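Local structure of TfuA domain-containing protein (Methanosarcina acetivorans, 6XP8) at residues N9-H13 with E14-K18; D48-F52 with D53-V57; I124-L128 with V129-E133; A151-D154 with L155-T159; E208-K211 with K212-E216. The protein takes part in peptide backbone thioamidation, probably as the partner protein of a YcaO enzyme. All coordinates share one frame; numbering follows the deposited sequence.

Following the chain from the N terminus, five local contacts come strictly in series: each joins adjoining residues, and none nests in or crosses another. Contact 1 starts helix 13-19 after strand 3-6, and contact 2 makes a turn in the loop between strand 43-46 and helix 59-67. The two loops meet where D48 accepts from S10 OG and N9 N. Contact 3 opens helix 128-140 and contact 4 ends helix 146-157; these consecutive helices touch through L128, I131 and R132 on one side and L153, A156 and I157 on the other. Contact 5 lies near the C-terminal end of helix 198-215, which returns to the parallel sheet; the centre of contact 5 lies about 38 Å from that of contact 4.

Contact 1: residues N9-H13 with E14-K18; sequences NSISH and EDAKK
S12 caps the first turn of helix 13-19, accepting from the backbone of D15: D15 N lies 3.1 Å from S12 OG. The serine hydroxyl sits between its own backbone N and carbonyl carbon (chi1 68°), which folds it back over the helix start. A16 N and K17 N then bond to S12 O and H13 O, the first regular helical links. Followed outward, D15 has its CB 3.4 Å from S12 OG and also 3.8 Å from I11 CG1; its CG is again 3.4 Å from S12 OG; and at the tip OD2 accepts a hydrogen bond at 2.9 Å from a water that itself accepts from S12 N. Aspartate thus closes through water the return bond that a capping box makes directly, while R200 forms a salt bridge with the same OD2. Beneath this polar layer, I11 CG2 meets A16 CB at 4.1 Å, and A203 and V204 of helix 198-215 touch the isoleucine too. Replacing I11 by an alanine would probably leave A16 CB and D15 CB without their apolar neighbour and open a gap toward helix 198-215. The serine hydroxyl thus serves D15 N, which has no earlier helical carbonyl to bond.

Contact 2: residues D48-F52 with D53-V57; sequences DGIFF and DRAAV
A beta turn spanning F52 to A55 brings I50 against A55 in the loop between strand 43-46 and helix 59-67 of the alpha/beta domain. The turn is closed by A55 N, 3.0 Å from F52 O and standing above the carbonyl plane, 44° out of it; A56 N adds a weak bond to the same oxygen. The tight part lies inside the bend. I50 CG2, anti to its backbone N, reaches A55 CB at 3.8 Å, and the two limbs lie so near that A56 CA makes a CH...O contact of 3.4 Å with I50 O. A56 also rests on M78 and R82 of helix 78-86, which suits a short apolar residue. The outer side is looser: F52, D53 and R54 form the exposed crest, and the ends of F52 and R54 lead away from the bend, the phenylalanine touching Y161. Beside the turn, a water bridges the two limbs, donating to I50 O at 2.7 Å and accepting from V57 N at 3.0 Å.

Contact 3: residues I124-L128 with V129-E133; sequences ISVPL and VNIRE
P127 and N130 meet at the start of helix 128-140, where the proline's CG packs 3.5 Å from the amide carbon CG of N130 and 3.6 Å from its ND2. Beside them V126 CG1, anti to its own backbone N (chi1 -178°), reaches I131 CG1 at 3.7 Å, an apolar contact from the residue before the N-cap to the helix's first turn. L128 CG approaches R132 NE at 4.2 Å, while R132 CG passes 3.3 Å from the backbone L128 O. Beneath these side chains runs the backbone: I131 N bonds to P127 O at 3.2 Å in the carbonyl plane, and R132 N to L128 O at 2.8 Å. Proline suits the N-cap place, since its ring fixes phi and no helical bond is asked of its nitrogen. The second shell positions the polar ends. N130 ND2 donates to D197 and E195, while its OD1 accepts from K199 N; R132 NE forms a salt bridge with E111. With a leucine instead of N130, the acidic pair D197 and E195 would probably lose a shared donor and K199 N its acceptor, while the buried amide's packing on P127 would be disturbed. Around this helix start, P127, V129 and N130 face helix 198-215, L128, I131 and R132 meet helix 146-157, and V126 and I131 touch helix 166-175.

Contact 4: residues A151-D154 with L155-T159; sequences ALLD and LAINT
N158, just past the end of helix 146-157, turns its side chain back onto D154. Its CG stands beside the backbone N (chi1 -76°), which swings ND2 over the last turn to bond D154 O at 3.0 Å. N158 N bonds the same oxygen, also at 3.0 Å, and the two donors come from opposite faces of the carbonyl plane. D154 takes a different conformer, CG anti to its backbone N (chi1 177°), so that OD1 lies 3.3 Å from N158 ND2 at an angle too poor for a bond, the carboxylate and amide planes 62° apart. T159 then reaches back, its OG1 donating to L155 O at 2.7 Å. On another face L153 CG, likewise anti, meets I157 CD1 at 4.1 Å, the isoleucine's extended branch crossing the leucine fork. T159 OG1 thus supplies a donor to L155 O, and N158 ND2 a second one to D154 O, near the helix end where backbone donors become few; the negative D154 carboxylate would probably favour keeping ND2, rather than OD1, of N158 turned toward it.

Contact 5: residues E208-K211 with K212-E216; sequences ETVK and KLIEE
Four successive helical bonds join E208-K211 to K212-E216 near the C-terminal end of helix 198-215, which lies against a parallel five-stranded sheet of order 2-1-3-4-5, the order of flavodoxin-like folds. K212 N, L213 N, I214 N and E215 N bond to E208 O, T209 O, V210 O and K211 O respectively. The third is the straightest, I214 N lying 3.0 Å from V210 O with 162° at the hydrogen, whereas at the end E216 N has only weak links to K212 O and L213 O. The face toward the sheet is apolar. V210 CG1 meets I214 CG1 at 4.4 Å one turn on, and both branched residues lie on strands 3-6 and 43-46; L213 also presses on strand 71-74. Apolar valine, isoleucine and leucine suit this strip, since it is turned to the sheet. T209 hides its hydroxyl by giving OG1 to L205 O within the helix, and the T209 side chain also touches V73 and V94. The outer face carries charge. K211 rises anti to its backbone N (chi1 -170°), then bends at chi3 to place NZ on I19 O, at the end of helix 13-19. NZ of K211 and E215 OE2 stay 6.7 Å apart, so any attraction between these charges is probably weak; the stem of E215 passes the backbone instead, its CG 3.4 Å from K211 O.

Contact 1: residues N9-H13 with E14-K18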
loop_
_atom_site.group_PDB
_atom_site.type_symbol
_atom_site.label_atom_id
_atom_site.label_comp_id
_atom_site.label_asym_id
_atom_site.label_seq_id
_atom_site.Cartn_x
_atom_site.Cartn_y
_atom_site.Cartn_z
ATOM N N ASN A 9 4.560 6.801 1.936
ATOM C CA ASN A 9 5.158 5.467 1.801
ATOM C C ASN A 9 4.944 4.886 0.399
ATOM O O ASN A 9 5.907 4.605 -0.309
ATOM C CB ASN A 9 4.604 4.488 2.855
ATOM C CG ASN A 9 4.717 5.003 4.287
ATOM O OD1 ASN A 9 5.572 5.838 4.624
ATOM N ND2 ASN A 9 3.859 4.484 5.145
ATOM N N SER A 10 3.683 4.725 0.002
ATOM C CA SER A 10 3.328 4.086 -1.276
ATOM C C SER A 10 3.663 4.983 -2.468
ATOM O O SER A 10 3.967 4.501 -3.567
ATOM C CB SER A 10 1.845 3.717 -1.284
ATOM O OG SER A 10 1.562 2.799 -0.242
ATOM N N ILE A 11 3.584 6.288 -2.229
ATOM C CA ILE A 11 4.053 7.321 -3.147
ATOM C C ILE A 11 4.532 8.486 -2.280
ATOM O O ILE A 11 3.919 8.803 -1.255
ATOM C CB ILE A 11 2.964 7.738 -4.183
ATOM C CG1 ILE A 11 3.572 8.617 -5.293
ATOM C CG2 ILE A 11 1.757 8.395 -3.510
ATOM C CD1 ILE A 11 2.748 8.709 -6.563
ATOM N N SER A 12 5.635 9.107 -2.681
ATOM C CA SER A 12 6.163 10.257 -1.956
ATOM C C SER A 12 5.273 11.481 -2.154
ATOM O O SER A 12 4.516 11.560 -3.134
ATOM C CB SER A 12 7.600 10.555 -2.395
ATOM O OG SER A 12 7.638 11.019 -3.733
ATOM N N HIS A 13 5.355 12.421 -1.214
ATOM C CA HIS A 13 4.653 13.704 -1.328
ATOM C C HIS A 13 5.097 14.426 -2.601
ATOM O O HIS A 13 4.275 14.997 -3.303
ATOM C CB HIS A 13 4.913 14.577 -0.098
ATOM C CG HIS A 13 4.219 14.109 1.146
ATOM N ND1 HIS A 13 4.040 14.926 2.242
ATOM C CD2 HIS A 13 3.651 12.921 1.467
ATOM C CE1 HIS A 13 3.403 14.260 3.188
ATOM N NE2 HIS A 13 3.151 13.042 2.741
ATOM N N GLU A 14 6.395 14.342 -2.898
ATOM C CA GLU A 14 6.996 14.957 -4.085
ATOM C C GLU A 14 6.360 14.452 -5.384
ATOM O O GLU A 14 6.025 15.245 -6.268
ATOM C CB GLU A 14 8.516 14.714 -4.109
ATOM C CG GLU A 14 9.292 15.279 -2.919
ATOM C CD GLU A 14 9.452 14.289 -1.768
ATOM O OE1 GLU A 14 8.456 13.984 -1.073
ATOM O OE2 GLU A 14 10.595 13.820 -1.544
ATOM N N ASP A 15 6.192 13.135 -5.487
ATOM C CA ASP A 15 5.625 12.511 -6.682
ATOM C C ASP A 15 4.108 12.653 -6.755
ATOM O O ASP A 15 3.547 12.768 -7.846
ATOM C CB ASP A 15 6.052 11.047 -6.783
ATOM C CG ASP A 15 7.530 10.890 -7.117
ATOM O OD1 ASP A 15 8.169 11.883 -7.521
ATOM O OD2 ASP A 15 8.044 9.769 -6.976
ATOM N N ALA A 16 3.451 12.657 -5.597
ATOM C CA ALA A 16 2.002 12.846 -5.543
ATOM C C ALA A 16 1.580 14.268 -5.925
ATOM O O ALA A 16 0.564 14.444 -6.603
ATOM C CB ALA A 16 1.469 12.475 -4.169
ATOM N N LYS A 17 2.374 15.257 -5.497
ATOM C CA LYS A 17 2.087 16.698 -5.653
ATOM C C LYS A 17 1.912 17.160 -7.086
ATOM O O LYS A 17 1.145 18.092 -7.357
ATOM C CB LYS A 17 3.194 17.537 -5.017
ATOM C CG LYS A 17 2.866 18.030 -3.628
ATOM C CD LYS A 17 4.107 18.526 -2.905
ATOM C CE LYS A 17 3.755 19.589 -1.874
ATOM N NZ LYS A 17 2.810 19.130 -0.815
ATOM N N LYS A 18 2.641 16.512 -7.988
ATOM C CA LYS A 18 2.614 16.833 -9.407
ATOM C C LYS A 18 1.333 16.311 -10.049
ATOM O O LYS A 18 0.781 16.961 -10.939
ATOM C CB LYS A 18 3.849 16.255 -10.102
ATOM C CG LYS A 18 5.174 16.805 -9.585
ATOM C CD LYS A 18 6.313 15.851 -9.911
ATOM C CE LYS A 18 7.661 16.406 -9.484
ATOM N NZ LYS A 18 8.769 15.585 -10.045
HETATM O O HOH W 1 7.437 8.143 -4.713
HETATM O O HOH W 2 10.229 10.483 -4.390
HETATM O O HOH W 3 6.963 11.803 1.072
#

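Contact 2: residues D48-F52 with D53-V57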
loop_
_atom_site.group_PDB
_atom_site.type_symbol
_atom_site.label_atom_id
_atom_site.label_comp_id
_atom_site.label_asym_id
_atom_site.label_seq_id
_atom_site.Cartn_x
_atom_site.Cartn_y
_atom_site.Cartn_z
ATOM N N ASP A 48 -1.685 5.735 3.041
ATOM C CA ASP A 48 -0.817 5.130 4.046
ATOM C C ASP A 48 -1.246 5.510 5.452
ATOM O O ASP A 48 -1.799 6.592 5.676
ATOM C CB ASP A 48 0.641 5.530 3.795
ATOM C CG ASP A 48 1.124 5.121 2.415
ATOM O OD1 ASP A 48 0.897 3.956 2.035
ATOM O OD2 ASP A 48 1.726 5.966 1.712
ATOM N N GLY A 49 -0.991 4.596 6.382
ATOM C CA GLY A 49 -1.283 4.807 7.788
ATOM C C GLY A 49 -0.507 3.846 8.655
ATOM O O GLY A 49 -0.102 2.761 8.203
ATOM N N ILE A 50 -0.295 4.248 9.906
ATOM C CA ILE A 50 0.375 3.395 10.890
ATOM C C ILE A 50 -0.543 2.214 11.223
ATOM O O ILE A 50 -1.752 2.397 11.398
ATOM C CB ILE A 50 0.804 4.213 12.143
ATOM C CG1 ILE A 50 2.107 4.975 11.869
ATOM C CG2 ILE A 50 1.059 3.319 13.350
ATOM C CD1 ILE A 50 1.962 6.232 11.044
ATOM N N PHE A 51 0.032 1.012 11.294
ATOM C CA PHE A 51 -0.742 -0.220 11.529
ATOM C C PHE A 51 -0.858 -0.649 12.990
ATOM O O PHE A 51 -1.776 -1.393 13.340
ATOM C CB PHE A 51 -0.217 -1.378 10.665
ATOM C CG PHE A 51 -0.438 -1.176 9.192
ATOM C CD1 PHE A 51 -1.736 -1.176 8.662
ATOM C CD2 PHE A 51 0.644 -0.981 8.328
ATOM C CE1 PHE A 51 -1.948 -0.974 7.298
ATOM C CE2 PHE A 51 0.438 -0.786 6.962
ATOM C CZ PHE A 51 -0.856 -0.779 6.453
ATOM N N PHE A 52 0.060 -0.174 13.830
ATOM C CA PHE A 52 0.058 -0.505 15.260
ATOM C C PHE A 52 -1.245 -0.061 15.925
ATOM O O PHE A 52 -1.707 1.062 15.705
ATOM C CB PHE A 52 1.279 0.095 15.965
ATOM C CG PHE A 52 2.591 -0.269 15.323
ATOM C CD1 PHE A 52 2.936 -1.612 15.109
ATOM C CD2 PHE A 52 3.486 0.725 14.931
ATOM C CE1 PHE A 52 4.147 -1.947 14.508
ATOM C CE2 PHE A 52 4.697 0.394 14.332
ATOM C CZ PHE A 52 5.026 -0.942 14.125
ATOM N N ASP A 53 -1.824 -0.971 16.711
ATOM C CA ASP A 53 -3.126 -0.795 17.375
ATOM C C ASP A 53 -3.352 0.548 18.058
ATOM O O ASP A 53 -4.400 1.170 17.860
ATOM C CB ASP A 53 -3.343 -1.901 18.410
ATOM C CG ASP A 53 -4.383 -2.905 17.982
ATOM O OD1 ASP A 53 -4.070 -3.764 17.129
ATOM O OD2 ASP A 53 -5.510 -2.842 18.524
ATOM N N ARG A 54 -2.372 0.988 18.853
ATOM C CA ARG A 54 -2.492 2.223 19.639
ATOM C C ARG A 54 -2.679 3.455 18.755
ATOM O O ARG A 54 -3.386 4.397 19.134
ATOM C CB ARG A 54 -1.277 2.402 20.569
ATOM C CG ARG A 54 -1.328 3.617 21.498
ATOM C CD ARG A 54 -2.386 3.447 22.586
ATOM N NE ARG A 54 -2.640 4.669 23.353
ATOM C CZ ARG A 54 -3.507 5.626 23.015
ATOM N NH1 ARG A 54 -4.211 5.548 21.887
ATOM N NH2 ARG A 54 -3.664 6.682 23.808
ATOM N N ALA A 55 -2.080 3.413 17.565
ATOM C CA ALA A 55 -1.965 4.578 16.704
ATOM C C ALA A 55 -2.727 4.474 15.376
ATOM O O ALA A 55 -2.747 5.432 14.616
ATOM C CB ALA A 55 -0.490 4.879 16.454
ATOM N N ALA A 56 -3.353 3.329 15.095
ATOM C CA ALA A 56 -4.042 3.132 13.810
ATOM C C ALA A 56 -5.326 3.948 13.712
ATOM O O ALA A 56 -6.042 4.105 14.706
ATOM C CB ALA A 56 -4.324 1.655 13.565
ATOM N N VAL A 57 -5.609 4.457 12.509
ATOM C CA VAL A 57 -6.861 5.180 12.241
ATOM C C VAL A 57 -8.058 4.260 12.527
ATOM O O VAL A 57 -8.081 3.117 12.081
ATOM C CB VAL A 57 -6.892 5.791 10.804
ATOM C CG1 VAL A 57 -6.835 4.728 9.708
ATOM C CG2 VAL A 57 -8.095 6.711 10.624
HETATM O O HOH W 4 -3.410 4.334 10.537
#

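Contact 3: residues I124-L128 with V129-E133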
loop_
_atom_site.group_PDB
_atom_site.type_symbol
_atom_site.label_atom_id
_atom_site.label_comp_id
_atom_site.label_asym_id
_atom_site.label_seq_id
_atom_site.Cartn_x
_atom_site.Cartn_y
_atom_site.Cartn_z
ATOM N N ILE A 124 11.751 1.323 3.508
ATOM C CA ILE A 124 12.999 0.573 3.556
ATOM C C ILE A 124 12.734 -0.826 3.005
ATOM O O ILE A 124 13.449 -1.305 2.114
ATOM C CB ILE A 124 13.575 0.509 5.001
ATOM C CG1 ILE A 124 13.708 1.911 5.633
ATOM C CG2 ILE A 124 14.880 -0.285 5.049
ATOM C CD1 ILE A 124 14.563 2.909 4.876
ATOM N N SER A 125 11.692 -1.468 3.525
ATOM C CA SER A 125 11.324 -2.814 3.103
ATOM C C SER A 125 10.317 -2.822 1.945
ATOM O O SER A 125 9.843 -1.768 1.508
ATOM C CB SER A 125 10.806 -3.615 4.300
ATOM O OG SER A 125 9.543 -3.143 4.730
ATOM N N VAL A 126 10.012 -4.025 1.462
ATOM C CA VAL A 126 9.107 -4.249 0.336
ATOM C C VAL A 126 7.800 -4.870 0.855
ATOM O O VAL A 126 7.846 -5.861 1.595
ATOM C CB VAL A 126 9.745 -5.177 -0.729
ATOM C CG1 VAL A 126 8.818 -5.369 -1.918
ATOM C CG2 VAL A 126 11.080 -4.620 -1.199
ATOM N N PRO A 127 6.636 -4.298 0.466
ATOM C CA PRO A 127 5.365 -4.884 0.890
ATOM C C PRO A 127 5.122 -6.227 0.218
ATOM O O PRO A 127 5.512 -6.424 -0.941
ATOM C CB PRO A 127 4.332 -3.860 0.424
ATOM C CG PRO A 127 4.967 -3.203 -0.752
ATOM C CD PRO A 127 6.437 -3.177 -0.478
ATOM N N LEU A 128 4.500 -7.139 0.957
ATOM C CA LEU A 128 4.172 -8.466 0.455
ATOM C C LEU A 128 3.357 -8.448 -0.842
ATOM O O LEU A 128 3.611 -9.268 -1.720
ATOM C CB LEU A 128 3.472 -9.300 1.536
ATOM C CG LEU A 128 3.209 -10.795 1.302
ATOM C CD1 LEU A 128 4.472 -11.558 0.909
ATOM C CD2 LEU A 128 2.609 -11.383 2.568
ATOM N N VAL A 129 2.399 -7.518 -0.966
ATOM C CA VAL A 129 1.629 -7.372 -2.220
ATOM C C VAL A 129 2.496 -7.124 -3.463
ATOM O O VAL A 129 2.230 -7.710 -4.512
ATOM C CB VAL A 129 0.462 -6.343 -2.145
ATOM C CG1 VAL A 129 -0.656 -6.869 -1.251
ATOM C CG2 VAL A 129 0.939 -4.968 -1.702
ATOM N N ASN A 130 3.523 -6.275 -3.322
ATOM C CA ASN A 130 4.515 -6.029 -4.385
ATOM C C ASN A 130 5.328 -7.294 -4.688
ATOM O O ASN A 130 5.611 -7.575 -5.853
ATOM C CB ASN A 130 5.471 -4.878 -4.019
ATOM C CG ASN A 130 4.865 -3.487 -4.225
ATOM O OD1 ASN A 130 3.653 -3.315 -4.356
ATOM N ND2 ASN A 130 5.727 -2.475 -4.202
ATOM N N ILE A 131 5.693 -8.045 -3.643
ATOM C CA ILE A 131 6.434 -9.313 -3.795
ATOM C C ILE A 131 5.586 -10.327 -4.574
ATOM O O ILE A 131 6.079 -10.958 -5.517
ATOM C CB ILE A 131 6.925 -9.881 -2.431
ATOM C CG1 ILE A 131 7.980 -8.953 -1.811
ATOM C CG2 ILE A 131 7.488 -11.296 -2.576
ATOM C CD1 ILE A 131 8.192 -9.133 -0.315
ATOM N N ARG A 132 4.308 -10.440 -4.199
ATOM C CA ARG A 132 3.345 -11.316 -4.883
ATOM C C ARG A 132 3.296 -11.034 -6.389
ATOM O O ARG A 132 3.464 -11.944 -7.207
ATOM C CB ARG A 132 1.939 -11.164 -4.278
ATOM C CG ARG A 132 1.769 -11.747 -2.880
ATOM C CD ARG A 132 0.311 -11.679 -2.440
ATOM N NE ARG A 132 0.092 -12.198 -1.085
ATOM C CZ ARG A 132 -0.024 -13.488 -0.759
ATOM N NH1 ARG A 132 0.079 -14.447 -1.681
ATOM N NH2 ARG A 132 -0.236 -13.824 0.512
ATOM N N GLU A 133 3.103 -9.759 -6.732
ATOM C CA GLU A 133 2.961 -9.320 -8.118
ATOM C C GLU A 133 4.262 -9.400 -8.916
ATOM O O GLU A 133 4.243 -9.706 -10.119
ATOM C CB GLU A 133 2.389 -7.903 -8.161
ATOM C CG GLU A 133 0.911 -7.836 -7.804
ATOM C CD GLU A 133 0.043 -8.619 -8.772
ATOM O OE1 GLU A 133 -0.122 -8.168 -9.924
ATOM O OE2 GLU A 133 -0.475 -9.684 -8.381
#

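Contact 4: residues A151-D154 with L155-T159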
loop_
_atom_site.group_PDB
_atom_site.type_symbol
_atom_site.label_atom_id
_atom_site.label_comp_id
_atom_site.label_asym_id
_atom_site.label_seq_id
_atom_site.Cartn_x
_atom_site.Cartn_y
_atom_site.Cartn_z
ATOM N N ALA A 151 8.029 -21.443 -3.396
ATOM C CA ALA A 151 8.981 -21.518 -2.280
ATOM C C ALA A 151 9.391 -20.124 -1.812
ATOM O O ALA A 151 9.422 -19.857 -0.608
ATOM C CB ALA A 151 10.205 -22.349 -2.652
ATOM N N LEU A 152 9.681 -19.236 -2.765
ATOM C CA LEU A 152 10.087 -17.867 -2.439
ATOM C C LEU A 152 8.942 -17.033 -1.871
ATOM O O LEU A 152 9.157 -16.185 -1.000
ATOM C CB LEU A 152 10.711 -17.170 -3.648
ATOM C CG LEU A 152 12.089 -17.693 -4.072
ATOM C CD1 LEU A 152 12.477 -17.065 -5.399
ATOM C CD2 LEU A 152 13.169 -17.461 -3.022
ATOM N N LEU A 153 7.731 -17.274 -2.367
ATOM C CA LEU A 153 6.549 -16.603 -1.834
ATOM C C LEU A 153 6.268 -17.024 -0.387
ATOM O O LEU A 153 6.035 -16.170 0.472
ATOM C CB LEU A 153 5.336 -16.809 -2.748
ATOM C CG LEU A 153 3.966 -16.290 -2.286
ATOM C CD1 LEU A 153 3.961 -14.788 -1.997
ATOM C CD2 LEU A 153 2.923 -16.639 -3.333
ATOM N N ASP A 154 6.312 -18.331 -0.123
ATOM C CA ASP A 154 6.204 -18.842 1.247
ATOM C C ASP A 154 7.269 -18.246 2.175
ATOM O O ASP A 154 6.970 -17.890 3.322
ATOM C CB ASP A 154 6.285 -20.373 1.262
ATOM C CG ASP A 154 6.247 -20.944 2.669
ATOM O OD1 ASP A 154 5.155 -20.949 3.285
ATOM O OD2 ASP A 154 7.310 -21.381 3.161
ATOM N N LEU A 155 8.506 -18.145 1.677
ATOM C CA LEU A 155 9.595 -17.518 2.434
ATOM C C LEU A 155 9.254 -16.067 2.787
ATOM O O LEU A 155 9.416 -15.657 3.939
ATOM C CB LEU A 155 10.939 -17.612 1.686
ATOM C CG LEU A 155 12.191 -16.975 2.325
ATOM C CD1 LEU A 155 12.476 -17.490 3.733
ATOM C CD2 LEU A 155 13.420 -17.142 1.439
ATOM N N ALA A 156 8.767 -15.316 1.797
ATOM C CA ALA A 156 8.404 -13.904 1.991
ATOM C C ALA A 156 7.304 -13.742 3.046
ATOM O O ALA A 156 7.418 -12.896 3.935
ATOM C CB ALA A 156 7.990 -13.269 0.674
ATOM N N ILE A 157 6.267 -14.580 2.956
ATOM C CA ILE A 157 5.173 -14.612 3.944
ATOM C C ILE A 157 5.737 -14.848 5.355
ATOM O O ILE A 157 5.294 -14.219 6.321
ATOM C CB ILE A 157 4.087 -15.666 3.568
ATOM C CG1 ILE A 157 3.391 -15.274 2.250
ATOM C CG2 ILE A 157 3.059 -15.850 4.688
ATOM C CD1 ILE A 157 2.612 -16.393 1.578
ATOM N N ASN A 158 6.739 -15.726 5.444
ATOM C CA ASN A 158 7.380 -16.101 6.708
ATOM C C ASN A 158 8.592 -15.254 7.109
ATOM O O ASN A 158 9.408 -15.666 7.945
ATOM C CB ASN A 158 7.728 -17.592 6.680
ATOM C CG ASN A 158 6.512 -18.461 6.891
ATOM O OD1 ASN A 158 5.946 -18.501 7.986
ATOM N ND2 ASN A 158 6.089 -19.149 5.843
ATOM N N THR A 159 8.680 -14.054 6.539
ATOM C CA THR A 159 9.734 -13.097 6.862
ATOM C C THR A 159 9.123 -11.905 7.592
ATOM O O THR A 159 8.135 -11.325 7.125
ATOM C CB THR A 159 10.476 -12.645 5.583
ATOM O OG1 THR A 159 11.060 -13.790 4.956
ATOM C CG2 THR A 159 11.589 -11.630 5.888
#

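Contact 5: residues E208-K211 with K212-E216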
loop_
_atom_site.group_PDB
_atom_site.type_symbol
_atom_site.label_atom_id
_atom_site.label_comp_id
_atom_site.label_asym_id
_atom_site.label_seq_id
_atom_site.Cartn_x
_atom_site.Cartn_y
_atom_site.Cartn_z
ATOM N N GLU A 208 -6.254 10.081 -8.321
ATOM C CA GLU A 208 -7.128 10.364 -9.464
ATOM C C GLU A 208 -8.606 10.344 -9.071
ATOM O O GLU A 208 -9.385 11.149 -9.583
ATOM C CB GLU A 208 -6.805 9.430 -10.640
ATOM C CG GLU A 208 -5.419 9.723 -11.219
ATOM C CD GLU A 208 -4.928 8.752 -12.282
ATOM O OE1 GLU A 208 -5.294 7.555 -12.270
ATOM O OE2 GLU A 208 -4.126 9.200 -13.133
ATOM N N THR A 209 -8.971 9.448 -8.148
ATOM C CA THR A 209 -10.336 9.380 -7.589
ATOM C C THR A 209 -10.657 10.623 -6.752
ATOM O O THR A 209 -11.737 11.217 -6.903
ATOM C CB THR A 209 -10.561 8.079 -6.776
ATOM O OG1 THR A 209 -10.361 6.955 -7.636
ATOM C CG2 THR A 209 -11.979 8.002 -6.216
ATOM N N VAL A 210 -9.716 11.012 -5.887
ATOM C CA VAL A 210 -9.847 12.233 -5.079
ATOM C C VAL A 210 -9.994 13.458 -5.996
ATOM O O VAL A 210 -10.872 14.297 -5.775
ATOM C CB VAL A 210 -8.679 12.391 -4.069
ATOM C CG1 VAL A 210 -8.719 13.751 -3.390
ATOM C CG2 VAL A 210 -8.733 11.291 -3.014
ATOM N N LYS A 211 -9.159 13.525 -7.037
ATOM C CA LYS A 211 -9.242 14.567 -8.066
ATOM C C LYS A 211 -10.668 14.715 -8.611
ATOM O O LYS A 211 -11.198 15.828 -8.665
ATOM C CB LYS A 211 -8.259 14.274 -9.207
ATOM C CG LYS A 211 -8.084 15.405 -10.214
ATOM C CD LYS A 211 -7.176 14.999 -11.369
ATOM C CE LYS A 211 -5.709 14.983 -10.970
ATOM N NZ LYS A 211 -4.816 14.508 -12.069
ATOM N N LYS A 212 -11.280 13.590 -8.981
ATOM C CA LYS A 212 -12.643 13.565 -9.527
ATOM C C LYS A 212 -13.692 14.044 -8.530
ATOM O O LYS A 212 -14.590 14.808 -8.897
ATOM C CB LYS A 212 -13.001 12.172 -10.055
ATOM C CG LYS A 212 -12.310 11.835 -11.363
ATOM C CD LYS A 212 -12.943 10.643 -12.063
ATOM C CE LYS A 212 -12.323 10.429 -13.439
ATOM N NZ LYS A 212 -12.628 11.530 -14.402
ATOM N N LEU A 213 -13.567 13.617 -7.274
ATOM C CA LEU A 213 -14.544 13.986 -6.242
ATOM C C LEU A 213 -14.482 15.461 -5.845
ATOM O O LEU A 213 -15.521 16.054 -5.527
ATOM C CB LEU A 213 -14.444 13.076 -5.008
ATOM C CG LEU A 213 -14.873 11.608 -5.144
ATOM C CD1 LEU A 213 -14.634 10.878 -3.835
ATOM C CD2 LEU A 213 -16.327 11.435 -5.580
ATOM N N ILE A 214 -13.279 16.041 -5.867
ATOM C CA ILE A 214 -13.088 17.483 -5.646
ATOM C C ILE A 214 -13.771 18.291 -6.753
ATOM O O ILE A 214 -14.463 19.277 -6.466
ATOM C CB ILE A 214 -11.583 17.859 -5.474
ATOM C CG1 ILE A 214 -11.061 17.401 -4.102
ATOM C CG2 ILE A 214 -11.321 19.357 -5.680
ATOM C CD1 ILE A 214 -11.618 18.143 -2.895
ATOM N N GLU A 215 -13.599 17.846 -8.001
ATOM C CA GLU A 215 -14.197 18.491 -9.179
ATOM C C GLU A 215 -15.728 18.435 -9.184
ATOM O O GLU A 215 -16.377 19.324 -9.735
ATOM C CB GLU A 215 -13.637 17.891 -10.475
ATOM C CG GLU A 215 -12.207 18.315 -10.794
ATOM C CD GLU A 215 -11.618 17.651 -12.034
ATOM O OE1 GLU A 215 -12.242 16.723 -12.603
ATOM O OE2 GLU A 215 -10.506 18.058 -12.442
ATOM N N GLU A 216 -16.294 17.403 -8.558
ATOM C CA GLU A 216 -17.749 17.224 -8.489
ATOM C C GLU A 216 -18.364 17.930 -7.277
ATOM O O GLU A 216 -17.867 17.810 -6.153
ATOM C CB GLU A 216 -18.117 15.736 -8.525
ATOM C CG GLU A 216 -17.890 15.083 -9.888
ATOM C CD GLU A 216 -18.050 13.567 -9.890
ATOM O OE1 GLU A 216 -18.089 12.941 -8.804
ATOM O OE2 GLU A 216 -18.130 12.993 -11.000
#